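Local coordinates for protein 6-carboxyhexanoate--CoA ligase (Aquifex aeolicus, PDB 5TV5) that belongs to the BioW family of ligases and is a single chain of mixed helix and strand, at residues R7-K12 against F45-V50. Numbering follows the deposited sequence.
Sequences RMRAQK and FMNVKV
Phe-45 pairs with Gln-11 at the start of a regular antiparallel ladder, Gln-11 N donating to Phe-45 O at 2.7 Å, while Phe-45 N reaches Gln-11 O more loosely. With CG anti to the backbone N (chi1 177°), the phenyl ring runs alongside the Gln-11 side chain, and amide and ring planes lie only 17° apart; Gln-11 OE1 comes within 3.7 Å of Phe-45 CD1. Further out on the ring, CE1 of Phe-45 meets Arg-9 NH1 at 3.6 Å. The next residue turns to the other side of the sheet, where Met-46 sits across from Ala-10 in a non-hydrogen-bonded pair and sends its thioether over to that of Met-8, the two SD atoms 4.0 Å apart and the chains nearly perpendicular. This is the alternation of an antiparallel pair at work: Phe-45, Asn-47 and Lys-49 share one face with Gln-11, Arg-9 and Arg-7, Met-46 and Val-48 the other with Ala-10 and Met-8. Leu-36 and Leu-37 of helix 29-38 pack on the methionines, on the helix-covered face of a three-stranded antiparallel sheet whose central strand, 4-12, also bonds to strand 15-24. Asn-47 exchanges two backbone hydrogen bonds with Arg-9. The Arg-9 chain, extended from CG to NE, carries its guanidinium alongside, and Asn-47 CB lies over one face toward the rim, 3.6 Å above the plane. Val-48 returns to the methionine side, and its CG2 branch touches Met-8 CB at 3.5 Å. Lys-49 pairs with Arg-7 through a nearly straight bond from Arg-7 N to its O (174° at the hydrogen) and a return bond from Lys-49 N to Arg-7 O. The two side chains run together, with Arg-7 NH1 4.3 Å from Lys-49 NZ, a like-charge proximity that Glu-51, in a long and weak ion pair with Arg-7, may partly offset.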
ATOM      1  N   ARG A   7       5.150  -3.894  15.349  1.00 20.43           N
ATOM      2  CA  ARG A   7       4.924  -4.607  14.109  1.00 22.81           C
ATOM      3  C   ARG A   7       4.579  -6.048  14.441  1.00 25.01           C
ATOM      4  O   ARG A   7       5.216  -6.662  15.303  1.00 23.55           O
ATOM      5  CB  ARG A   7       6.175  -4.554  13.202  1.00 21.84           C
ATOM      6  CG  ARG A   7       6.490  -3.187  12.652  1.00 19.42           C
ATOM      7  CD  ARG A   7       7.924  -3.095  12.209  1.00 26.23           C
ATOM      8  NE  ARG A   7       8.267  -4.039  11.141  1.00 33.77           N
ATOM      9  CZ  ARG A   7       9.513  -4.434  10.855  1.00 39.88           C
ATOM     10  NH1 ARG A   7      10.548  -3.988  11.565  1.00 33.68           N
ATOM     11  NH2 ARG A   7       9.726  -5.291   9.861  1.00 43.59           N
ATOM     12  N   MET A   8       3.570  -6.597  13.762  1.00 22.65           N
ATOM     13  CA  MET A   8       3.292  -8.011  13.930  1.00 20.07           C
ATOM     14  C   MET A   8       2.998  -8.638  12.580  1.00 19.92           C
ATOM     15  O   MET A   8       2.457  -7.995  11.680  1.00 19.38           O
ATOM     16  CB  MET A   8       2.138  -8.264  14.923  1.00 21.26           C
ATOM     17  CG  MET A   8       0.775  -8.427  14.308  1.00 19.90           C
ATOM     18  SD  MET A   8       0.333 -10.067  13.712  1.00 17.46           S
ATOM     19  CE  MET A   8      -1.290  -9.622  13.064  1.00 19.42           C
ATOM     20  N   ARG A   9       3.388  -9.908  12.465  1.00 20.24           N
ATOM     21  CA  ARG A   9       3.160 -10.759  11.308  1.00 20.89           C
ATOM     22  C   ARG A   9       2.695 -12.100  11.842  1.00 23.63           C
ATOM     23  O   ARG A   9       3.021 -12.467  12.975  1.00 22.67           O
ATOM     24  CB  ARG A   9       4.434 -10.932  10.437  1.00 19.81           C
ATOM     25  CG  ARG A   9       5.634 -11.542  11.167  1.00 25.74           C
ATOM     26  CD  ARG A   9       6.942 -11.558  10.312  1.00 32.63           C
ATOM     27  NE  ARG A   9       8.093 -11.965  11.125  1.00 26.95           N
ATOM     28  CZ  ARG A   9       8.516 -13.219  11.230  1.00 24.93           C
ATOM     29  NH1 ARG A   9       7.904 -14.189  10.551  1.00 27.29           N
ATOM     30  NH2 ARG A   9       9.543 -13.503  12.011  1.00 20.19           N
ATOM     31  N   ALA A  10       1.908 -12.815  11.041  1.00 24.04           N
ATOM     32  CA  ALA A  10       1.341 -14.068  11.516  1.00 26.76           C
ATOM     33  C   ALA A  10       1.146 -15.015  10.341  1.00 29.73           C
ATOM     34  O   ALA A  10       0.912 -14.575   9.217  1.00 33.15           O
ATOM     35  CB  ALA A  10       0.028 -13.826  12.264  1.00 22.75           C
ATOM     36  N   GLN A  11       1.266 -16.320  10.606  1.00 31.33           N
ATOM     37  CA  GLN A  11       1.206 -17.337   9.562  1.00 34.81           C
ATOM     38  C   GLN A  11       0.294 -18.473   9.984  1.00 35.12           C
ATOM     39  O   GLN A  11       0.099 -18.724  11.168  1.00 35.42           O
ATOM     40  CB  GLN A  11       2.574 -17.957   9.246  1.00 36.84           C
ATOM     41  CG  GLN A  11       3.531 -17.068   8.512  1.00 37.08           C
ATOM     42  CD  GLN A  11       4.888 -17.088   9.169  1.00 39.96           C
ATOM     43  OE1 GLN A  11       5.352 -18.137   9.637  1.00 38.50           O
ATOM     44  NE2 GLN A  11       5.522 -15.917   9.255  1.00 45.60           N
ATOM     45  N   LYS A  12      -0.245 -19.174   8.987  1.00 37.92           N
ATOM     46  CA  LYS A  12      -0.888 -20.468   9.189  1.00 38.81           C
ATOM     47  C   LYS A  12      -0.348 -21.416   8.129  1.00 46.89           C
ATOM     48  O   LYS A  12      -0.380 -21.094   6.936  1.00 47.60           O
ATOM     49  CB  LYS A  12      -2.417 -20.391   9.110  1.00 35.44           C
ATOM     50  CG  LYS A  12      -3.072 -21.786   9.077  1.00 43.18           C
ATOM     51  CD  LYS A  12      -4.604 -21.760   9.220  1.00 42.16           C
ATOM     52  CE  LYS A  12      -5.337 -21.415   7.916  1.00 40.55           C
ATOM     53  NZ  LYS A  12      -5.410 -19.944   7.608  1.00 27.49           N
ATOM     54  N   PHE A  45       1.648 -19.313  13.909  1.00 29.47           N
ATOM     55  CA  PHE A  45       2.855 -18.572  14.253  1.00 27.04           C
ATOM     56  C   PHE A  45       2.561 -17.085  14.138  1.00 30.79           C
ATOM     57  O   PHE A  45       1.814 -16.652  13.252  1.00 33.19           O
ATOM     58  CB  PHE A  45       4.049 -18.910  13.351  1.00 28.66           C
ATOM     59  CG  PHE A  45       5.291 -18.092  13.660  1.00 36.58           C
ATOM     60  CD1 PHE A  45       5.502 -16.854  13.062  1.00 33.41           C
ATOM     61  CD2 PHE A  45       6.235 -18.549  14.571  1.00 35.78           C
ATOM     62  CE1 PHE A  45       6.619 -16.104  13.358  1.00 29.44           C
ATOM     63  CE2 PHE A  45       7.363 -17.794  14.866  1.00 33.24           C
ATOM     64  CZ  PHE A  45       7.549 -16.571  14.258  1.00 30.44           C
ATOM     65  N   MET A  46       3.148 -16.314  15.042  1.00 28.71           N
ATOM     66  CA  MET A  46       2.956 -14.874  15.080  1.00 25.10           C
ATOM     67  C   MET A  46       4.162 -14.286  15.789  1.00 25.34           C
ATOM     68  O   MET A  46       4.613 -14.816  16.808  1.00 25.06           O
ATOM     69  CB  MET A  46       1.651 -14.495  15.792  1.00 24.79           C
ATOM     70  CG  MET A  46       1.555 -13.044  16.268  1.00 22.08           C
ATOM     71  SD  MET A  46      -0.122 -12.549  16.812  1.00 24.34           S
ATOM     72  CE  MET A  46       0.301 -11.748  18.325  1.00 17.12           C
ATOM     73  N   ASN A  47       4.711 -13.233  15.213  1.00 24.52           N
ATOM     74  CA  ASN A  47       5.818 -12.501  15.795  1.00 20.77           C
ATOM     75  C   ASN A  47       5.375 -11.062  15.952  1.00 20.92           C
ATOM     76  O   ASN A  47       4.652 -10.527  15.101  1.00 18.67           O
ATOM     77  CB  ASN A  47       7.092 -12.599  14.930  1.00 20.97           C
ATOM     78  CG  ASN A  47       8.354 -12.402  15.742  1.00 23.53           C
ATOM     79  OD1 ASN A  47       8.851 -11.285  15.874  1.00 20.93           O
ATOM     80  ND2 ASN A  47       8.865 -13.490  16.318  1.00 27.22           N
ATOM     81  N   VAL A  48       5.758 -10.466  17.077  1.00 20.97           N
ATOM     82  CA  VAL A  48       5.429  -9.087  17.412  1.00 20.06           C
ATOM     83  C   VAL A  48       6.723  -8.414  17.838  1.00 22.42           C
ATOM     84  O   VAL A  48       7.295  -8.753  18.880  1.00 24.90           O
ATOM     85  CB  VAL A  48       4.360  -8.997  18.507  1.00 20.20           C
ATOM     86  CG1 VAL A  48       4.145  -7.576  18.910  1.00 17.08           C
ATOM     87  CG2 VAL A  48       3.055  -9.626  18.017  1.00 14.03           C
ATOM     88  N   LYS A  49       7.211  -7.497  17.018  1.00 24.10           N
ATOM     89  CA  LYS A  49       8.431  -6.767  17.301  1.00 22.63           C
ATOM     90  C   LYS A  49       8.074  -5.358  17.764  1.00 24.99           C
ATOM     91  O   LYS A  49       7.432  -4.604  17.026  1.00 24.75           O
ATOM     92  CB  LYS A  49       9.308  -6.743  16.055  1.00 28.47           C
ATOM     93  CG  LYS A  49      10.730  -6.304  16.259  1.00 28.75           C
ATOM     94  CD  LYS A  49      11.460  -6.281  14.909  1.00 41.07           C
ATOM     95  CE  LYS A  49      11.662  -7.694  14.334  1.00 42.74           C
ATOM     96  NZ  LYS A  49      12.171  -7.689  12.916  1.00 39.16           N
ATOM     97  N   VAL A  50       8.483  -5.012  18.981  1.00 25.07           N
ATOM     98  CA  VAL A  50       8.320  -3.672  19.534  1.00 25.60           C
ATOM     99  C   VAL A  50       9.654  -2.933  19.495  1.00 27.86           C
ATOM    100  O   VAL A  50      10.679  -3.449  19.961  1.00 26.18           O
ATOM    101  CB  VAL A  50       7.777  -3.727  20.967  1.00 25.19           C
ATOM    102  CG1 VAL A  50       7.688  -2.306  21.560  1.00 24.41           C
ATOM    103  CG2 VAL A  50       6.430  -4.413  20.950  1.00 23.68           C
TER